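Local coordinates for protein carbohydrate oxidase (Microdochium nivale, PDB 3RJA) that oxidises the C1 hydroxyl of mono-, oligo- and polysaccharides to the lactone, using FAD and reducing molecular oxygen to hydrogen peroxide, at residues N222-S225 with A226-I230; D279-P282 with A283-V287; N336-D339 with Y340-V344. One frame throughout, in Å; residues are numbered along the deposited sequence. Where two conformers were deposited one is given.

Contact 1 (N222-S225 with A226-I230); sequences NKTS and ALKGI. With NAG (2-acetamido-2-deoxy-beta-D-glucopyranose), chain C.
T224 and K228 lie side by side on the helix surface and point the same way. The touching atoms are the methyl of T224 and the far end of the lysine chain. T224 CG2 is 3.5 Å from K228 CE, tighter than usual for two carbons, and 3.6 Å from K228 NZ. The lysine chain starts out extended. Bends at chi3 (-144°) and chi4 (-59°) then bring its amino end beside the methyl. The T224 hydroxyl stands next to the backbone N of its own residue and leaves CG2 to meet the lysine. Further in, K228 CG rests 3.5 Å from T224 O. The same carbonyl takes the hydrogen bond from K228 N at 3.0 Å.

These residues form the first turns of helix 223-239, and N222 is its N-cap. N222 CG sits between its own backbone N and carbonyl carbon (chi1 59°), which swings the amide over the helix start. N222 OD1 accepts from S225 N at 3.0 Å, and the N-H points almost straight at it. The other branch of the amide is glycosylated: N222 ND2 is bonded to C1 of the NAG at 1.4 Å. N222, K223 and T224 form the N-X-T sequon for N-linked sugar. One flat amide therefore both caps the helix and carries the glycan, so its capping bond probably also helps to set the direction in which the sugar leaves. S225 OG, in the conformer given, lies 3.6 Å from NAG O5.

The K223 chain extends to helix 332-345, where its amino group forms salt bridges with D339 and D343. A226 sits on the side where F342 and W220 pack. Its CB is 3.6 Å from N222 O, the carbonyl to which A226 N is hydrogen-bonded.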
ATOM      1  N   ASN A 222       2.236  23.645  20.139  1.00 27.22           N
ATOM      2  CA  ASN A 222       3.546  24.193  19.799  1.00 26.37           C
ATOM      3  C   ASN A 222       4.628  23.139  19.629  1.00 25.04           C
ATOM      4  O   ASN A 222       4.416  21.963  19.943  1.00 23.83           O
ATOM      5  CB  ASN A 222       3.982  25.248  20.824  1.00 31.24           C
ATOM      6  CG  ASN A 222       4.074  24.694  22.243  1.00 34.90           C
ATOM      7  OD1 ASN A 222       4.600  23.594  22.472  1.00 36.03           O
ATOM      8  ND2 ASN A 222       3.569  25.465  23.208  1.00 35.12           N
ATOM      9  N   LYS A 223       5.779  23.574  19.128  1.00 21.58           N
ATOM     10  CA  LYS A 223       6.902  22.692  18.857  1.00 21.34           C
ATOM     11  C   LYS A 223       7.255  21.816  20.049  1.00 20.99           C
ATOM     12  O   LYS A 223       7.463  20.599  19.888  1.00 18.86           O
ATOM     13  CB  LYS A 223       8.134  23.494  18.402  1.00 18.99           C
ATOM     14  CG  LYS A 223       8.038  24.021  16.960  1.00 17.54           C
ATOM     15  CD  LYS A 223       9.169  25.014  16.727  1.00 18.56           C
ATOM     16  CE  LYS A 223       9.029  25.806  15.462  1.00 17.64           C
ATOM     17  NZ  LYS A 223      10.371  26.123  14.926  1.00 19.21           N
ATOM     18  N   THR A 224       7.319  22.429  21.238  1.00 19.81           N
ATOM     19  CA  THR A 224       7.762  21.707  22.435  1.00 21.37           C
ATOM     20  C   THR A 224       6.861  20.543  22.792  1.00 19.24           C
ATOM     21  O   THR A 224       7.376  19.438  22.990  1.00 17.90           O
ATOM     22  CB  THR A 224       8.066  22.647  23.641  1.00 25.77           C
ATOM     23  OG1 THR A 224       9.201  23.441  23.301  1.00 30.09           O
ATOM     24  CG2 THR A 224       8.427  21.849  24.899  1.00 25.84           C
ATOM     25  N   SER A 225       5.541  20.781  22.821  1.00 17.81           N
ATOM     26  CA  SER A 225       4.555  19.733  23.075  0.50 18.27           C
ATOM     27  C   SER A 225       4.620  18.619  22.018  1.00 19.76           C
ATOM     28  O   SER A 225       4.568  17.414  22.356  1.00 18.48           O
ATOM     29  CB  SER A 225       3.140  20.329  23.130  0.50 18.44           C
ATOM     30  OG  SER A 225       3.047  21.370  24.096  0.50 17.69           O
ATOM     31  N   ALA A 226       4.740  19.012  20.743  1.00 18.32           N
ATOM     32  CA  ALA A 226       4.814  18.036  19.651  1.00 20.62           C
ATOM     33  C   ALA A 226       6.070  17.158  19.746  1.00 21.97           C
ATOM     34  O   ALA A 226       6.016  15.950  19.489  1.00 23.51           O
ATOM     35  CB  ALA A 226       4.764  18.744  18.298  1.00 20.68           C
ATOM     36  N   LEU A 227       7.189  17.778  20.115  1.00 20.39           N
ATOM     37  CA  LEU A 227       8.472  17.098  20.280  1.00 22.46           C
ATOM     38  C   LEU A 227       8.385  16.063  21.413  1.00 23.42           C
ATOM     39  O   LEU A 227       8.796  14.902  21.244  1.00 21.61           O
ATOM     40  CB  LEU A 227       9.513  18.156  20.619  1.00 26.52           C
ATOM     41  CG  LEU A 227      10.949  18.244  20.102  1.00 34.19           C
ATOM     42  CD1 LEU A 227      11.098  17.836  18.658  1.00 31.99           C
ATOM     43  CD2 LEU A 227      11.460  19.689  20.333  1.00 34.95           C
ATOM     44  N   LYS A 228       7.827  16.479  22.555  1.00 21.71           N
ATOM     45  CA  LYS A 228       7.632  15.580  23.695  1.00 21.52           C
ATOM     46  C   LYS A 228       6.601  14.487  23.407  1.00 19.41           C
ATOM     47  O   LYS A 228       6.723  13.388  23.921  1.00 19.30           O
ATOM     48  CB  LYS A 228       7.192  16.347  24.950  1.00 24.07           C
ATOM     49  CG  LYS A 228       8.246  17.249  25.601  1.00 28.10           C
ATOM     50  CD  LYS A 228       7.678  17.840  26.920  1.00 33.76           C
ATOM     51  CE  LYS A 228       8.116  19.298  27.214  1.00 39.36           C
ATOM     52  NZ  LYS A 228       9.603  19.498  27.317  1.00 34.89           N
ATOM     53  N   GLY A 229       5.571  14.800  22.617  1.00 16.84           N
ATOM     54  CA  GLY A 229       4.510  13.839  22.354  1.00 16.52           C
ATOM     55  C   GLY A 229       4.986  12.746  21.407  1.00 16.32           C
ATOM     56  O   GLY A 229       4.781  11.570  21.660  1.00 17.00           O
ATOM     57  N   ILE A 230       5.645  13.141  20.325  1.00 16.23           N
ATOM     58  CA  ILE A 230       6.199  12.177  19.398  1.00 16.10           C
ATOM     59  C   ILE A 230       7.255  11.292  20.070  1.00 17.91           C
ATOM     60  O   ILE A 230       7.302  10.097  19.788  1.00 18.28           O
ATOM     61  CB  ILE A 230       6.772  12.845  18.114  1.00 14.83           C
ATOM     62  CG1 ILE A 230       5.642  13.525  17.333  1.00 13.74           C
ATOM     63  CG2 ILE A 230       7.538  11.776  17.238  1.00 13.80           C
ATOM     64  CD1 ILE A 230       6.119  14.625  16.381  1.00 13.89           C
TER
HETATM   65  C1  NAG C 502       3.617  25.087  24.595  0.50 32.70           C
HETATM   66  C2  NAG C 502       4.186  26.272  25.362  0.50 32.53           C
HETATM   67  C3  NAG C 502       4.498  25.813  26.769  0.50 32.78           C
HETATM   68  C4  NAG C 502       3.232  25.254  27.393  0.50 33.58           C
HETATM   69  C5  NAG C 502       2.477  24.287  26.470  0.50 33.17           C
HETATM   70  C6  NAG C 502       1.063  24.105  26.991  0.50 32.19           C
HETATM   71  C7  NAG C 502       6.601  26.513  25.088  0.50 30.94           C
HETATM   72  C8  NAG C 502       7.718  27.194  24.351  0.50 30.22           C
HETATM   73  N2  NAG C 502       5.363  26.842  24.729  0.50 32.89           N
HETATM   74  O3  NAG C 502       4.976  26.885  27.552  0.50 33.11           O
HETATM   75  O4  NAG C 502       3.630  24.606  28.581  0.50 32.86           O
HETATM   76  O5  NAG C 502       2.365  24.772  25.145  0.50 32.50           O
HETATM   77  O6  NAG C 502       0.857  25.078  27.985  0.50 33.68           O
HETATM   78  O7  NAG C 502       6.845  25.696  25.972  0.50 32.44           O

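Contact 2 (D279-P282 with A283-V287); sequences DTLP and AGYVV
L281 and P282 meet the ring of Y285 across a tight bend of the chain. The bend links helix 267-278 to strand 286-293, an outermost strand of the large antiparallel sheet. No hydrogen bond joins 279-282 to 283-287. The contact is made by the ring, one leucine and one carbonyl.

D279 comes first; its OD1 is hydrogen-bonded by Q275 NE2 of helix 267-278. T280 follows, with its OG1 hydrogen-bonded to L277 O. These bonds tie the start of the loop to the end of the helix before it.

L281 is buried and directs its side chain toward Y285. L281 CB lies 3.8 Å from Y285 CD2 and 4.0 Å from Y285 CE2. Its methyl CD1 stands 4.2 Å above the plane of the Y285 ring, over the rim and not the centre. L281 also packs on L218, in the loop that follows strand 211-217. The tyrosine ring reaches it because Y285 CG takes the position between its own backbone N and carbonyl carbon (chi1 64°), which folds the ring back over the bend. A serine in place of Y285 would probably leave L281 without its ring partner and open a gap between the leucine and L278, which the tyrosine also touches.

P282 ends the segment. Its side chain packs on W220, and its carbonyl makes the contact with Y285. Beyond it the chain turns through G284, whose positive phi (107°) would be awkward for a residue with a side chain. G284 O is hydrogen-bonded by N219 ND2. The P282 carbonyl comes to the edge of the tyrosine, in the ring plane, with P282 O 3.4 Å from Y285 CD2.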
ATOM      1  N   ASP A 279      -0.393   8.478  30.203  1.00 18.60           N
ATOM      2  CA  ASP A 279       0.436   9.014  31.316  1.00 21.55           C
ATOM      3  C   ASP A 279       1.663   9.799  30.890  1.00 21.00           C
ATOM      4  O   ASP A 279       2.161  10.616  31.662  1.00 22.65           O
ATOM      5  CB  ASP A 279       0.900   7.910  32.282  1.00 20.24           C
ATOM      6  CG  ASP A 279      -0.252   7.232  32.984  1.00 22.14           C
ATOM      7  OD1 ASP A 279      -1.312   7.876  33.132  1.00 21.29           O
ATOM      8  OD2 ASP A 279      -0.112   6.042  33.345  1.00 23.55           O
ATOM      9  N   THR A 280       2.163   9.562  29.688  1.00 18.20           N
ATOM     10  CA  THR A 280       3.399  10.269  29.266  1.00 18.24           C
ATOM     11  C   THR A 280       3.161  11.339  28.203  1.00 17.48           C
ATOM     12  O   THR A 280       4.061  12.078  27.839  1.00 19.85           O
ATOM     13  CB  THR A 280       4.465   9.281  28.794  1.00 18.38           C
ATOM     14  OG1 THR A 280       3.873   8.356  27.864  1.00 18.30           O
ATOM     15  CG2 THR A 280       4.989   8.506  29.979  1.00 17.61           C
ATOM     16  N   LEU A 281       1.936  11.416  27.701  1.00 17.80           N
ATOM     17  CA  LEU A 281       1.558  12.451  26.756  1.00 16.85           C
ATOM     18  C   LEU A 281       1.571  13.830  27.416  1.00 18.48           C
ATOM     19  O   LEU A 281       1.253  13.943  28.596  1.00 19.02           O
ATOM     20  CB  LEU A 281       0.161  12.152  26.178  1.00 17.01           C
ATOM     21  CG  LEU A 281       0.078  11.083  25.059  1.00 16.67           C
ATOM     22  CD1 LEU A 281      -1.330  10.928  24.591  1.00 15.74           C
ATOM     23  CD2 LEU A 281       0.969  11.431  23.839  1.00 16.65           C
ATOM     24  N   PRO A 282       1.926  14.888  26.645  1.00 18.92           N
ATOM     25  CA  PRO A 282       1.830  16.261  27.149  1.00 19.72           C
ATOM     26  C   PRO A 282       0.396  16.479  27.576  1.00 22.11           C
ATOM     27  O   PRO A 282      -0.529  15.936  26.945  1.00 22.44           O
ATOM     28  CB  PRO A 282       2.127  17.130  25.910  1.00 19.04           C
ATOM     29  CG  PRO A 282       2.931  16.224  24.991  1.00 18.74           C
ATOM     30  CD  PRO A 282       2.459  14.821  25.269  1.00 17.72           C
ATOM     31  N   ALA A 283       0.216  17.273  28.628  1.00 22.69           N
ATOM     32  CA  ALA A 283      -1.091  17.501  29.216  1.00 23.30           C
ATOM     33  C   ALA A 283      -1.973  18.284  28.255  1.00 21.98           C
ATOM     34  O   ALA A 283      -1.480  19.068  27.434  1.00 21.81           O
ATOM     35  CB  ALA A 283      -0.949  18.242  30.557  1.00 24.49           C
ATOM     36  N   GLY A 284      -3.275  18.078  28.367  1.00 21.10           N
ATOM     37  CA  GLY A 284      -4.215  18.753  27.488  1.00 23.11           C
ATOM     38  C   GLY A 284      -4.841  17.837  26.443  1.00 21.67           C
ATOM     39  O   GLY A 284      -5.793  18.232  25.776  1.00 24.73           O
ATOM     40  N   TYR A 285      -4.342  16.609  26.302  1.00 20.91           N
ATOM     41  CA  TYR A 285      -4.969  15.670  25.352  1.00 20.59           C
ATOM     42  C   TYR A 285      -6.387  15.399  25.809  1.00 20.17           C
ATOM     43  O   TYR A 285      -6.697  15.564  26.993  1.00 21.17           O
ATOM     44  CB  TYR A 285      -4.181  14.367  25.243  1.00 19.43           C
ATOM     45  CG  TYR A 285      -4.127  13.570  26.518  1.00 19.41           C
ATOM     46  CD1 TYR A 285      -5.148  12.667  26.854  1.00 18.30           C
ATOM     47  CD2 TYR A 285      -3.055  13.718  27.397  1.00 19.62           C
ATOM     48  CE1 TYR A 285      -5.081  11.901  28.071  1.00 19.77           C
ATOM     49  CE2 TYR A 285      -2.974  12.968  28.608  1.00 19.86           C
ATOM     50  CZ  TYR A 285      -3.984  12.080  28.926  1.00 20.86           C
ATOM     51  OH  TYR A 285      -3.879  11.391  30.097  1.00 22.59           O
ATOM     52  N   VAL A 286      -7.255  15.013  24.885  1.00 18.33           N
ATOM     53  CA  VAL A 286      -8.588  14.568  25.256  1.00 19.29           C
ATOM     54  C   VAL A 286      -8.857  13.218  24.597  1.00 21.09           C
ATOM     55  O   VAL A 286      -8.846  13.115  23.361  1.00 22.99           O
ATOM     56  CB  VAL A 286      -9.711  15.568  24.811  1.00 19.10           C
ATOM     57  CG1 VAL A 286     -11.121  15.001  25.156  1.00 18.43           C
ATOM     58  CG2 VAL A 286      -9.534  16.948  25.436  1.00 19.27           C
ATOM     59  N   VAL A 287      -9.098  12.197  25.414  1.00 19.99           N
ATOM     60  CA  VAL A 287      -9.532  10.900  24.927  1.00 22.19           C
ATOM     61  C   VAL A 287     -10.967  10.983  24.366  1.00 23.86           C
ATOM     62  O   VAL A 287     -11.907  11.346  25.085  1.00 19.88           O
ATOM     63  CB  VAL A 287      -9.493   9.838  26.040  1.00 23.48           C
ATOM     64  CG1 VAL A 287      -9.943   8.480  25.488  1.00 23.68           C
ATOM     65  CG2 VAL A 287      -8.086   9.746  26.634  1.00 25.24           C
TER

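Contact 3 (N336-D339 with Y340-V344); sequences NFVD and YYFDV
F337 and Y341 meet one turn apart on helix 332-345, their rings crossing at a slant. The helix is amphipathic. Its aromatic side packs on strands of the large antiparallel sheet, on helix 403-414 and, through V338 and F342, on helix 223-239. Its acidic side is more open to solvent.

The packed side is dense. F337 CE1 is 4.1 Å from Y341 CD2. Four residues apart, both project from one side of the helix; with CG anti to the backbone N (chi1 177° and -167°) their rings come together. Y355 meets both rings edge-to-face, and W409 stacks on F337. Y341 is buried, and its hydroxyl is hydrogen-bonded to D251 OD2 and Y355 OH, which fixes the far end of its ring. F342 CE1 stands 3.9 Å above one face of the Y341 ring, toward the rim.

V338 and F342 form the next pair. They lie side by side and point the same way, with V338 CG1 3.9 Å from F342 CD1. V338 O lies at the edge of the F342 ring, in its plane. That carbonyl also receives F342 N at 3.1 Å, the donor tilted 29° from the carbonyl plane. K223 and I230 of helix 223-239 also touch V338.

Y340 leaves the helix on another side and stacks on W409. V344 CB sits 3.8 Å above the centre of one face of the Y340 ring; V344 is in the wider pi-type turn at 341-344.

The looser side belongs to D339 and D343. Their side chains barely touch. D343 N is hydrogen-bonded to D339 O at 2.8 Å, but the two carboxylates stay apart. The nearby K223 would probably offset their like charges. D339 OD1 is 4.7 Å from D343 OD2.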
ATOM      1  N   ASN A 336      13.846  18.437  13.419  1.00 17.72           N
ATOM      2  CA  ASN A 336      13.713  19.046  12.094  1.00 16.20           C
ATOM      3  C   ASN A 336      12.286  18.849  11.609  1.00 16.52           C
ATOM      4  O   ASN A 336      11.706  19.750  11.028  1.00 16.25           O
ATOM      5  CB  ASN A 336      14.687  18.410  11.084  1.00 16.41           C
ATOM      6  CG  ASN A 336      16.139  18.646  11.439  1.00 17.33           C
ATOM      7  OD1 ASN A 336      16.438  19.503  12.269  1.00 18.85           O
ATOM      8  ND2 ASN A 336      17.054  17.889  10.818  1.00 16.51           N
ATOM      9  N   PHE A 337      11.722  17.672  11.862  1.00 15.97           N
ATOM     10  CA  PHE A 337      10.349  17.378  11.443  1.00 15.94           C
ATOM     11  C   PHE A 337       9.362  18.397  12.030  1.00 16.01           C
ATOM     12  O   PHE A 337       8.541  18.965  11.318  1.00 16.13           O
ATOM     13  CB  PHE A 337       9.951  15.947  11.848  1.00 15.22           C
ATOM     14  CG  PHE A 337       8.525  15.592  11.505  1.00 15.39           C
ATOM     15  CD1 PHE A 337       7.484  15.879  12.387  1.00 15.44           C
ATOM     16  CD2 PHE A 337       8.230  14.965  10.314  1.00 15.77           C
ATOM     17  CE1 PHE A 337       6.158  15.547  12.088  1.00 15.01           C
ATOM     18  CE2 PHE A 337       6.902  14.631  10.002  1.00 15.85           C
ATOM     19  CZ  PHE A 337       5.875  14.920  10.892  1.00 15.64           C
ATOM     20  N   VAL A 338       9.449  18.604  13.343  1.00 17.39           N
ATOM     21  CA  VAL A 338       8.571  19.523  14.073  1.00 18.18           C
ATOM     22  C   VAL A 338       8.801  21.009  13.707  1.00 19.56           C
ATOM     23  O   VAL A 338       7.830  21.775  13.647  1.00 18.46           O
ATOM     24  CB  VAL A 338       8.655  19.255  15.597  1.00 19.87           C
ATOM     25  CG1 VAL A 338       7.917  20.324  16.402  1.00 16.85           C
ATOM     26  CG2 VAL A 338       8.060  17.837  15.915  1.00 18.94           C
ATOM     27  N   ASP A 339      10.062  21.397  13.457  1.00 17.77           N
ATOM     28  CA  ASP A 339      10.381  22.752  12.954  1.00 18.86           C
ATOM     29  C   ASP A 339       9.586  23.059  11.666  1.00 20.36           C
ATOM     30  O   ASP A 339       8.886  24.078  11.577  1.00 18.03           O
ATOM     31  CB  ASP A 339      11.893  22.906  12.716  1.00 17.48           C
ATOM     32  CG  ASP A 339      12.679  23.219  14.012  1.00 20.03           C
ATOM     33  OD1 ASP A 339      12.085  23.580  15.049  1.00 18.28           O
ATOM     34  OD2 ASP A 339      13.913  23.107  13.984  1.00 21.36           O
ATOM     35  N   TYR A 340       9.671  22.136  10.695  1.00 19.21           N
ATOM     36  CA  TYR A 340       8.975  22.251   9.415  1.00 17.91           C
ATOM     37  C   TYR A 340       7.464  22.204   9.603  1.00 17.35           C
ATOM     38  O   TYR A 340       6.733  22.983   9.017  1.00 16.71           O
ATOM     39  CB  TYR A 340       9.426  21.088   8.515  1.00 18.57           C
ATOM     40  CG  TYR A 340       9.232  21.308   7.028  1.00 16.71           C
ATOM     41  CD1 TYR A 340       8.038  20.966   6.396  1.00 17.94           C
ATOM     42  CD2 TYR A 340      10.256  21.857   6.256  1.00 16.59           C
ATOM     43  CE1 TYR A 340       7.870  21.167   5.010  1.00 17.11           C
ATOM     44  CE2 TYR A 340      10.115  22.040   4.888  1.00 17.38           C
ATOM     45  CZ  TYR A 340       8.917  21.692   4.272  1.00 17.75           C
ATOM     46  OH  TYR A 340       8.777  21.897   2.920  1.00 19.30           O
ATOM     47  N   TYR A 341       7.002  21.277  10.437  1.00 17.30           N
ATOM     48  CA  TYR A 341       5.578  21.144  10.776  1.00 17.06           C
ATOM     49  C   TYR A 341       4.991  22.529  11.092  1.00 19.35           C
ATOM     50  O   TYR A 341       3.975  22.941  10.494  1.00 18.55           O
ATOM     51  CB  TYR A 341       5.474  20.258  12.015  1.00 13.97           C
ATOM     52  CG  TYR A 341       4.129  19.719  12.406  1.00 13.80           C
ATOM     53  CD1 TYR A 341       2.929  20.140  11.786  1.00 12.53           C
ATOM     54  CD2 TYR A 341       4.046  18.763  13.428  1.00 12.24           C
ATOM     55  CE1 TYR A 341       1.686  19.611  12.185  1.00 12.92           C
ATOM     56  CE2 TYR A 341       2.822  18.249  13.829  1.00 13.06           C
ATOM     57  CZ  TYR A 341       1.649  18.664  13.216  1.00 12.61           C
ATOM     58  OH  TYR A 341       0.466  18.079  13.623  1.00 12.78           O
ATOM     59  N   PHE A 342       5.638  23.229  12.031  1.00 18.46           N
ATOM     60  CA  PHE A 342       5.114  24.504  12.558  1.00 20.42           C
ATOM     61  C   PHE A 342       5.466  25.733  11.720  1.00 18.43           C
ATOM     62  O   PHE A 342       4.616  26.597  11.544  1.00 15.87           O
ATOM     63  CB  PHE A 342       5.468  24.708  14.051  1.00 19.34           C
ATOM     64  CG  PHE A 342       4.619  23.882  14.977  1.00 20.21           C
ATOM     65  CD1 PHE A 342       4.940  22.540  15.227  1.00 20.93           C
ATOM     66  CD2 PHE A 342       3.477  24.418  15.563  1.00 20.69           C
ATOM     67  CE1 PHE A 342       4.137  21.749  16.056  1.00 21.16           C
ATOM     68  CE2 PHE A 342       2.659  23.628  16.405  1.00 21.35           C
ATOM     69  CZ  PHE A 342       2.999  22.295  16.656  1.00 20.09           C
ATOM     70  N   ASP A 343       6.695  25.800  11.208  1.00 17.70           N
ATOM     71  CA  ASP A 343       7.140  26.968  10.435  1.00 20.22           C
ATOM     72  C   ASP A 343       6.740  26.941   8.945  1.00 20.54           C
ATOM     73  O   ASP A 343       6.607  28.005   8.325  1.00 19.06           O
ATOM     74  CB  ASP A 343       8.655  27.157  10.548  1.00 19.92           C
ATOM     75  CG  ASP A 343       9.127  27.233  12.007  1.00 22.53           C
ATOM     76  OD1 ASP A 343       8.301  27.532  12.900  1.00 22.85           O
ATOM     77  OD2 ASP A 343      10.317  26.974  12.254  1.00 21.36           O
ATOM     78  N   VAL A 344       6.557  25.739   8.381  1.00 19.89           N
ATOM     79  CA  VAL A 344       6.126  25.596   6.964  1.00 18.66           C
ATOM     80  C   VAL A 344       4.723  24.973   6.828  1.00 19.66           C
ATOM     81  O   VAL A 344       3.756  25.651   6.438  1.00 19.74           O
ATOM     82  CB  VAL A 344       7.179  24.822   6.113  1.00 18.13           C
ATOM     83  CG1 VAL A 344       6.748  24.776   4.646  1.00 17.26           C
ATOM     84  CG2 VAL A 344       8.595  25.493   6.230  1.00 17.96           C
TER

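Overall arrangement
Contact 1 lies between the other two, its centre 11 Å from each. Contacts 2 and 3 do not touch; their nearest atoms are about 10 Å apart. P282 of contact 2 packs on contact 1, with P282 CG 3.3 Å from S225 O and P282 CD 3.7 Å from G229 CA. Contact 3 is joined by charge and packing: K223 NZ is 2.8 Å from D343 OD2 and 3.1 Å from D339 OD1, and F342 CZ is 3.5 Å from C of the glycosylated N222. All three lie on one side of the chain's centre. The Y341 side chain is about 13 Å from a bound substrate analogue; the contacts lie outside its pocket.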